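Local coordinates for acyl carrier protein (Leishmania major, PDB 5ZWT) that probably carries growing acyl chains on a phosphopantetheine arm in fatty acid biosynthesis, and is held here in its apo form as an engineered mutant, at residues D6-V11 with D71-I76; E13-F18 with V44-A49; H31-L36 with K65-P70. The protein carries 1 engineered substitution. One frame throughout, in Å; residues are numbered along the deposited sequence.

Contact 1. Residues D6-V11 with D71-I76; sequences DVLTRV and DAVEYI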
# COMPACT_ATOMS: atom_id res chain seq x y z
N ASP A 6 -2.30 -0.88 -3.66
CA ASP A 6 -1.93 -1.37 -2.33
C ASP A 6 -3.15 -1.87 -1.56
O ASP A 6 -3.10 -2.93 -0.93
CB ASP A 6 -1.24 -0.28 -1.52
CG ASP A 6 0.13 0.05 -2.04
OD1 ASP A 6 0.76 -0.82 -2.70
OD2 ASP A 6 0.56 1.20 -1.78
N VAL A 7 -4.23 -1.08 -1.57
CA VAL A 7 -5.45 -1.49 -0.88
C VAL A 7 -6.03 -2.72 -1.55
O VAL A 7 -6.42 -3.69 -0.88
CB VAL A 7 -6.47 -0.34 -0.88
CG1 VAL A 7 -7.82 -0.82 -0.33
CG2 VAL A 7 -5.94 0.83 -0.06
N LEU A 8 -6.08 -2.70 -2.88
CA LEU A 8 -6.66 -3.82 -3.62
C LEU A 8 -5.93 -5.11 -3.32
O LEU A 8 -6.56 -6.14 -3.09
CB LEU A 8 -6.60 -3.51 -5.13
CG LEU A 8 -6.97 -4.65 -6.08
CD1 LEU A 8 -8.37 -5.23 -5.80
CD2 LEU A 8 -6.84 -4.19 -7.55
N THR A 9 -4.59 -5.06 -3.30
CA THR A 9 -3.78 -6.24 -3.02
C THR A 9 -4.14 -6.84 -1.66
O THR A 9 -4.22 -8.07 -1.50
CB THR A 9 -2.30 -5.86 -3.05
OG1 THR A 9 -1.94 -5.36 -4.35
CG2 THR A 9 -1.43 -7.06 -2.70
N ARG A 10 -4.35 -5.98 -0.67
CA ARG A 10 -4.66 -6.54 0.63
C ARG A 10 -6.12 -6.98 0.71
O ARG A 10 -6.41 -7.98 1.37
CB ARG A 10 -4.29 -5.53 1.72
CG ARG A 10 -2.77 -5.28 1.80
CD ARG A 10 -2.45 -4.04 2.60
NE ARG A 10 -3.04 -4.07 3.93
CZ ARG A 10 -3.05 -3.02 4.75
NH1 ARG A 10 -2.49 -1.88 4.37
NH2 ARG A 10 -3.61 -3.11 5.95
N VAL A 11 -7.03 -6.30 0.01
CA VAL A 11 -8.41 -6.80 0.02
C VAL A 11 -8.49 -8.15 -0.67
O VAL A 11 -9.20 -9.06 -0.20
CB VAL A 11 -9.38 -5.79 -0.62
CG1 VAL A 11 -10.78 -6.42 -0.77
CG2 VAL A 11 -9.47 -4.55 0.25
N ASP A 71 -16.32 -2.19 -4.36
CA ASP A 71 -16.93 -1.40 -3.28
C ASP A 71 -15.97 -1.26 -2.11
O ASP A 71 -15.79 -0.16 -1.56
CB ASP A 71 -18.25 -2.04 -2.80
CG ASP A 71 -19.37 -1.99 -3.82
OD1 ASP A 71 -19.29 -1.17 -4.78
OD2 ASP A 71 -20.37 -2.73 -3.63
N ALA A 72 -15.34 -2.37 -1.71
CA ALA A 72 -14.42 -2.34 -0.58
C ALA A 72 -13.20 -1.48 -0.87
O ALA A 72 -12.79 -0.68 -0.02
CB ALA A 72 -13.96 -3.76 -0.22
N VAL A 73 -12.60 -1.64 -2.05
CA VAL A 73 -11.38 -0.92 -2.36
C VAL A 73 -11.65 0.58 -2.49
O VAL A 73 -10.87 1.40 -1.98
CB VAL A 73 -10.72 -1.50 -3.63
CG1 VAL A 73 -9.56 -0.64 -4.05
CG2 VAL A 73 -10.24 -2.92 -3.34
N GLU A 74 -12.75 0.96 -3.14
CA GLU A 74 -13.09 2.38 -3.27
C GLU A 74 -13.29 3.02 -1.91
O GLU A 74 -12.83 4.15 -1.66
CB GLU A 74 -14.34 2.54 -4.13
CG GLU A 74 -14.13 2.30 -5.62
CD GLU A 74 -15.44 2.14 -6.37
OE1 GLU A 74 -15.49 1.38 -7.36
OE2 GLU A 74 -16.44 2.77 -5.95
N TYR A 75 -13.95 2.31 -0.99
CA TYR A 75 -14.20 2.85 0.34
C TYR A 75 -12.92 2.94 1.15
O TYR A 75 -12.64 3.97 1.78
CB TYR A 75 -15.21 1.98 1.07
CG TYR A 75 -15.38 2.40 2.50
CD1 TYR A 75 -16.23 3.44 2.83
CD2 TYR A 75 -14.67 1.77 3.52
CE1 TYR A 75 -16.39 3.84 4.14
CE2 TYR A 75 -14.82 2.17 4.83
CZ TYR A 75 -15.68 3.21 5.13
OH TYR A 75 -15.85 3.62 6.43
N ILE A 76 -12.14 1.86 1.18
CA ILE A 76 -10.95 1.84 2.02
C ILE A 76 -9.93 2.85 1.53
O ILE A 76 -9.33 3.58 2.32
CB ILE A 76 -10.35 0.42 2.08
CG1 ILE A 76 -11.33 -0.57 2.73
CG2 ILE A 76 -9.04 0.43 2.87
CD1 ILE A 76 -11.57 -0.34 4.20

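Contact 2. Residues E13-F18 with V44-A49; sequences EVVKNF and VEVVFA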
# COMPACT_ATOMS: atom_id res chain seq x y z
N GLU A 13 -6.38 -10.53 -0.76
CA GLU A 13 -5.89 -11.63 0.06
C GLU A 13 -6.83 -11.91 1.22
O GLU A 13 -7.03 -13.08 1.59
CB GLU A 13 -4.48 -11.33 0.57
CG GLU A 13 -3.53 -12.53 0.53
CD GLU A 13 -3.29 -13.03 -0.88
OE1 GLU A 13 -3.07 -12.20 -1.79
OE2 GLU A 13 -3.35 -14.26 -1.10
N VAL A 14 -7.48 -10.87 1.75
CA VAL A 14 -8.51 -11.10 2.76
C VAL A 14 -9.62 -11.97 2.18
O VAL A 14 -10.06 -12.94 2.81
CB VAL A 14 -9.06 -9.77 3.30
CG1 VAL A 14 -10.28 -10.02 4.18
CG2 VAL A 14 -7.97 -9.05 4.09
N VAL A 15 -10.08 -11.64 0.97
CA VAL A 15 -11.24 -12.34 0.42
C VAL A 15 -10.87 -13.75 0.01
O VAL A 15 -11.60 -14.70 0.28
CB VAL A 15 -11.82 -11.57 -0.78
CG1 VAL A 15 -12.88 -12.43 -1.49
CG2 VAL A 15 -12.44 -10.25 -0.35
N LYS A 16 -9.70 -13.90 -0.62
CA LYS A 16 -9.26 -15.22 -1.08
C LYS A 16 -9.07 -16.17 0.09
O LYS A 16 -9.29 -17.39 -0.03
CB LYS A 16 -7.95 -15.07 -1.85
CG LYS A 16 -8.11 -14.65 -3.31
CD LYS A 16 -6.77 -14.13 -3.86
CE LYS A 16 -6.94 -13.67 -5.33
NZ LYS A 16 -5.67 -13.22 -5.98
N ASN A 17 -8.62 -15.66 1.23
CA ASN A 17 -8.33 -16.50 2.38
C ASN A 17 -9.55 -16.77 3.24
O ASN A 17 -9.44 -17.52 4.22
CB ASN A 17 -7.22 -15.87 3.23
CG ASN A 17 -5.85 -16.12 2.63
OD1 ASN A 17 -5.48 -15.53 1.62
ND2 ASN A 17 -5.12 -17.03 3.24
N PHE A 18 -10.70 -16.18 2.92
CA PHE A 18 -11.92 -16.47 3.66
C PHE A 18 -12.43 -17.87 3.36
O PHE A 18 -12.48 -18.30 2.20
CB PHE A 18 -13.00 -15.43 3.35
CG PHE A 18 -14.21 -15.58 4.20
CD1 PHE A 18 -14.17 -15.24 5.54
CD2 PHE A 18 -15.41 -16.03 3.67
CE1 PHE A 18 -15.28 -15.37 6.35
CE2 PHE A 18 -16.54 -16.16 4.47
CZ PHE A 18 -16.47 -15.83 5.81
N VAL A 44 -20.86 -10.19 5.92
CA VAL A 44 -20.56 -9.52 7.17
C VAL A 44 -19.22 -9.99 7.73
O VAL A 44 -18.42 -9.18 8.22
CB VAL A 44 -21.71 -9.76 8.18
CG1 VAL A 44 -21.22 -9.61 9.55
CG2 VAL A 44 -22.90 -8.82 7.89
N GLU A 45 -18.96 -11.29 7.68
CA GLU A 45 -17.68 -11.76 8.20
C GLU A 45 -16.54 -11.34 7.30
O GLU A 45 -15.43 -11.08 7.78
CB GLU A 45 -17.68 -13.27 8.39
CG GLU A 45 -18.96 -13.83 8.96
CD GLU A 45 -18.85 -15.30 9.29
OE1 GLU A 45 -19.06 -15.67 10.47
OE2 GLU A 45 -18.56 -16.08 8.36
N VAL A 46 -16.79 -11.23 6.00
CA VAL A 46 -15.76 -10.72 5.09
C VAL A 46 -15.50 -9.24 5.37
O VAL A 46 -14.34 -8.79 5.42
CB VAL A 46 -16.18 -10.97 3.63
CG1 VAL A 46 -15.36 -10.19 2.68
CG2 VAL A 46 -16.07 -12.48 3.33
N VAL A 47 -16.57 -8.46 5.54
CA VAL A 47 -16.44 -7.05 5.91
C VAL A 47 -15.66 -6.91 7.23
O VAL A 47 -14.80 -6.04 7.38
CB VAL A 47 -17.83 -6.40 5.99
CG1 VAL A 47 -17.77 -5.05 6.69
CG2 VAL A 47 -18.43 -6.25 4.60
N PHE A 48 -15.95 -7.78 8.20
CA PHE A 48 -15.22 -7.70 9.47
C PHE A 48 -13.74 -8.00 9.27
O PHE A 48 -12.88 -7.31 9.84
CB PHE A 48 -15.84 -8.66 10.50
CG PHE A 48 -15.07 -8.76 11.81
CD1 PHE A 48 -15.16 -7.76 12.77
CD2 PHE A 48 -14.28 -9.86 12.09
CE1 PHE A 48 -14.46 -7.86 13.99
CE2 PHE A 48 -13.56 -9.96 13.29
CZ PHE A 48 -13.66 -8.97 14.24
N ALA A 49 -13.40 -8.99 8.44
CA ALA A 49 -12.00 -9.28 8.17
C ALA A 49 -11.31 -8.12 7.46
O ALA A 49 -10.10 -7.89 7.65
CB ALA A 49 -11.86 -10.57 7.36

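Contact 3. Residues H31-L36 with K65-P70; sequences HFVKDL and KIQSIP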
# COMPACT_ATOMS: atom_id res chain seq x y z
N HIS A 31 -18.08 -9.61 -7.26
CA HIS A 31 -19.23 -9.27 -6.43
C HIS A 31 -19.46 -10.41 -5.45
O HIS A 31 -19.48 -11.58 -5.85
CB HIS A 31 -20.48 -9.04 -7.27
CG HIS A 31 -20.45 -7.78 -8.09
ND1 HIS A 31 -21.33 -6.74 -7.89
CD2 HIS A 31 -19.67 -7.42 -9.14
CE1 HIS A 31 -21.07 -5.78 -8.76
NE2 HIS A 31 -20.07 -6.17 -9.53
N PHE A 32 -19.63 -10.06 -4.17
CA PHE A 32 -19.64 -11.10 -3.15
C PHE A 32 -20.71 -12.14 -3.43
O PHE A 32 -20.45 -13.34 -3.36
CB PHE A 32 -19.83 -10.47 -1.77
CG PHE A 32 -18.69 -9.57 -1.34
CD1 PHE A 32 -17.42 -9.75 -1.85
CD2 PHE A 32 -18.90 -8.56 -0.42
CE1 PHE A 32 -16.36 -8.93 -1.46
CE2 PHE A 32 -17.85 -7.74 -0.01
CZ PHE A 32 -16.58 -7.93 -0.54
N VAL A 33 -21.91 -11.70 -3.82
CA VAL A 33 -23.03 -12.63 -3.98
C VAL A 33 -23.06 -13.23 -5.38
O VAL A 33 -23.02 -14.46 -5.53
CB VAL A 33 -24.35 -11.90 -3.68
CG1 VAL A 33 -25.52 -12.85 -3.89
CG2 VAL A 33 -24.37 -11.37 -2.27
N LYS A 34 -23.10 -12.41 -6.43
CA LYS A 34 -23.30 -13.02 -7.75
C LYS A 34 -22.07 -13.76 -8.25
O LYS A 34 -22.23 -14.76 -8.96
CB LYS A 34 -23.77 -11.98 -8.77
CG LYS A 34 -22.94 -10.72 -8.92
CD LYS A 34 -23.45 -9.87 -10.10
CE LYS A 34 -22.69 -8.54 -10.24
NZ LYS A 34 -21.53 -8.60 -11.19
N ASP A 35 -20.86 -13.39 -7.81
CA ASP A 35 -19.64 -14.04 -8.28
C ASP A 35 -19.06 -15.03 -7.30
O ASP A 35 -18.56 -16.08 -7.72
CB ASP A 35 -18.54 -13.02 -8.61
CG ASP A 35 -18.88 -12.11 -9.75
OD1 ASP A 35 -19.28 -12.62 -10.82
OD2 ASP A 35 -18.72 -10.88 -9.60
N LEU A 36 -19.08 -14.74 -6.00
CA LEU A 36 -18.47 -15.64 -5.03
C LEU A 36 -19.48 -16.46 -4.25
O LEU A 36 -19.07 -17.29 -3.42
CB LEU A 36 -17.57 -14.85 -4.08
CG LEU A 36 -16.61 -13.91 -4.79
CD1 LEU A 36 -15.79 -13.13 -3.74
CD2 LEU A 36 -15.72 -14.70 -5.73
N LYS A 65 -23.10 -0.91 2.16
CA LYS A 65 -22.88 -0.65 0.75
C LYS A 65 -21.79 -1.52 0.14
O LYS A 65 -21.70 -1.61 -1.09
CB LYS A 65 -22.53 0.83 0.56
N ILE A 66 -20.97 -2.17 0.97
CA ILE A 66 -19.83 -2.96 0.50
C ILE A 66 -20.34 -4.34 0.07
O ILE A 66 -20.56 -5.21 0.91
CB ILE A 66 -18.74 -3.08 1.57
CG1 ILE A 66 -18.30 -1.69 2.06
CG2 ILE A 66 -17.57 -3.84 1.03
CD1 ILE A 66 -17.10 -1.68 3.00
N GLN A 67 -20.51 -4.55 -1.24
CA GLN A 67 -21.01 -5.81 -1.76
C GLN A 67 -20.11 -6.42 -2.83
O GLN A 67 -20.49 -7.40 -3.48
CB GLN A 67 -22.43 -5.64 -2.31
CG GLN A 67 -23.48 -5.27 -1.27
CD GLN A 67 -23.72 -6.39 -0.28
OE1 GLN A 67 -23.57 -7.57 -0.61
NE2 GLN A 67 -24.13 -6.04 0.94
N SER A 68 -18.94 -5.86 -3.05
CA SER A 68 -18.02 -6.33 -4.07
C SER A 68 -16.64 -5.86 -3.69
O SER A 68 -16.48 -4.98 -2.84
CB SER A 68 -18.41 -5.79 -5.45
OG SER A 68 -18.14 -4.39 -5.50
N ILE A 69 -15.63 -6.42 -4.36
CA ILE A 69 -14.27 -5.96 -4.10
C ILE A 69 -14.08 -4.52 -4.55
O ILE A 69 -13.43 -3.74 -3.83
CB ILE A 69 -13.24 -6.93 -4.70
CG1 ILE A 69 -13.30 -8.25 -3.89
CG2 ILE A 69 -11.84 -6.32 -4.71
CD1 ILE A 69 -12.17 -9.21 -4.18
N PRO A 70 -14.61 -4.08 -5.71
CA PRO A 70 -14.55 -2.64 -6.00
C PRO A 70 -15.18 -1.78 -4.91
O PRO A 70 -14.62 -0.74 -4.55
CB PRO A 70 -15.28 -2.51 -7.34
CG PRO A 70 -15.10 -3.84 -8.00
CD PRO A 70 -15.04 -4.86 -6.89

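Contact 1. Residues D6-V11 with D71-I76
No ring or carboxylate lies between Val7, Leu8 and Val11 and their partners Ala72, Val73 and Ile76; instead of ring faces and edges, only aliphatic branches meet. This is helix-to-helix packing within the four-helix bundle of an acyl carrier protein: helix 3-16 against helix 69-78, their local axes 9.2 Å apart and their N-to-C directions 135° apart, midway between perpendicular and antiparallel. Val73 wedges in where the backbones come nearest. Val73 CG1 lies opposite the backbone N (chi1 173°) and approaches Val7 CG1 at 4.1 Å, while the other branch, CG2, sits among Leu8 and Val11. Val73 CG2 is 3.7 Å from Leu8 CA and 4.0 Å from Val11 CG2. Forked, short side chains suit such a position, since one residue can fill two directions. Across this contact the small Ala72 meets Val11 CG1 with its CB, and Ile50 of helix 40-53 packs on Ala72 as well. On another side of helix 3-16, Arg10 forms a salt bridge to Glu53 and one to Asp6 of the second subunit. With no hydrogen bond linking the segments, dispersion and burial hold them together, most closely where Val7 CG1 meets Ile76 CG2 at 3.6 Å.

Contact 2. Residues E13-F18 with V44-A49
Phe18 reaches across from just past the end of helix 3-16 to Glu45 and Val46 on helix 40-53. Its CB points at that helix, and with CG opposite the backbone N (chi1 -173°) the ring is carried onward over the Val46 side chain. Phe18 CG lies 3.7 Å from Val46 CG2 and Phe18 CD2 lies 3.6 Å from the same methyl, which also comes within reach of CD1 and CE2. The methyl therefore sits over one face, a CH-pi contact 15° off the ring normal, shifted toward the rim. Farther along the ring, on the same side as the methyl, Phe18 CE1 is 3.8 Å from Glu45 CB. At the tip, Phe18 CZ lies 3.3 Å from Glu45 OE2, which stands at the ring edge, in its plane. The carboxylate plane is turned 79° from the ring, and the negative oxygen probably has a weak favourable electrostatic interaction with the slightly positive C-H edge. Glutamate suits this border position: its aliphatic base can pack on the phenyl while the carboxylate stays near the surface. Deeper in, Val15 CG2 touches the other branch of Val46, CG1, at 4.2 Å. About a turn farther along helix 40-53, Ala49 CB lies 3.6 Å from Val14 CG1, alanine's single methyl fitting against the valine branch. Phe18 also touches Asp42, and Val14 leans on Ile50 and Glu53, so the end of helix 3-16 and the residues after it lie along helix 40-53. On the inner side, Val15 packs against Val26 and Leu36 of the long loop that joins these two helices.

Contact 3. Residues H31-L36 with K65-P70
His31 and Ser68 form a single antiparallel bridge at a non-hydrogen-bonded position, CA atoms 4.0 Å apart, flanked on one side by Phe32 N to Gln67 O (2.9 Å, 164°) and on the other by a backbone bond of Ile69 with Ser30. The Phe32 ring packs against the same backbone: with CG opposite the carbonyl carbon (chi1 -65°), one face lies against the Gln67-Ser68 peptide, Phe32 CD2 being 3.4 Å from Gln67 C. Isoleucines flank the ring, where Phe32 CE2 is 4.0 Å from Ile66 CG2 and Phe32 CE1 4.0 Å from Ile69 CG1. A large flat side chain suits this place because it can cover a peptide group and still meet the hydrophobic core, where Val43 and Val46 of helix 40-53 also touch it. The His31 ring stays at the surface, Ser68 CB resting over one face in a CH-pi contact and Lys34 CE over the opposite one. The His31 backbone is held by three bonds: His31 N gives a 2.7 Å bond, at 171°, to the anti lone pair of Asp35 OD2, and His31 O accepts from both Asp35 N and Leu36 N, curling the loop into a compact turn. Ser68, small and hydroxyl-bearing, is the N-cap of helix 69-78; its OG accepts from Asp71 N, while Asp71 OD2 answers by binding Gln67 N. A capped helix start thus docks, by a short backbone bridge and a buried phenylalanine, on the long loop between helices 3-16 and 40-53, consistent with the acyl carrier protein fold, in which the long first loop packs against the last helix.

The three contacts lie round one shared interior, their centres about 11 to 12 Å apart. Contacts 1 and 2 use successive parts of helix 3-16, which packs first on helix 69-78 and then on helix 40-53, on opposite sides of the chain's centre. Contact 3 joins both: Leu8 CD1 of contact 1 lies 3.8 Å from Ile69 CG2, and Val15 CG1 of contact 2 lies 3.7 Å from Leu36 CD1. Val46 CG1 adds a touch to Phe32 CZ at 4.1 Å. In this family the serine that takes the phosphopantetheine starts the second long helix, here 40-53; in this chain it is an engineered alanine. This apo packing may belong to the closed state that opens in the holo-form.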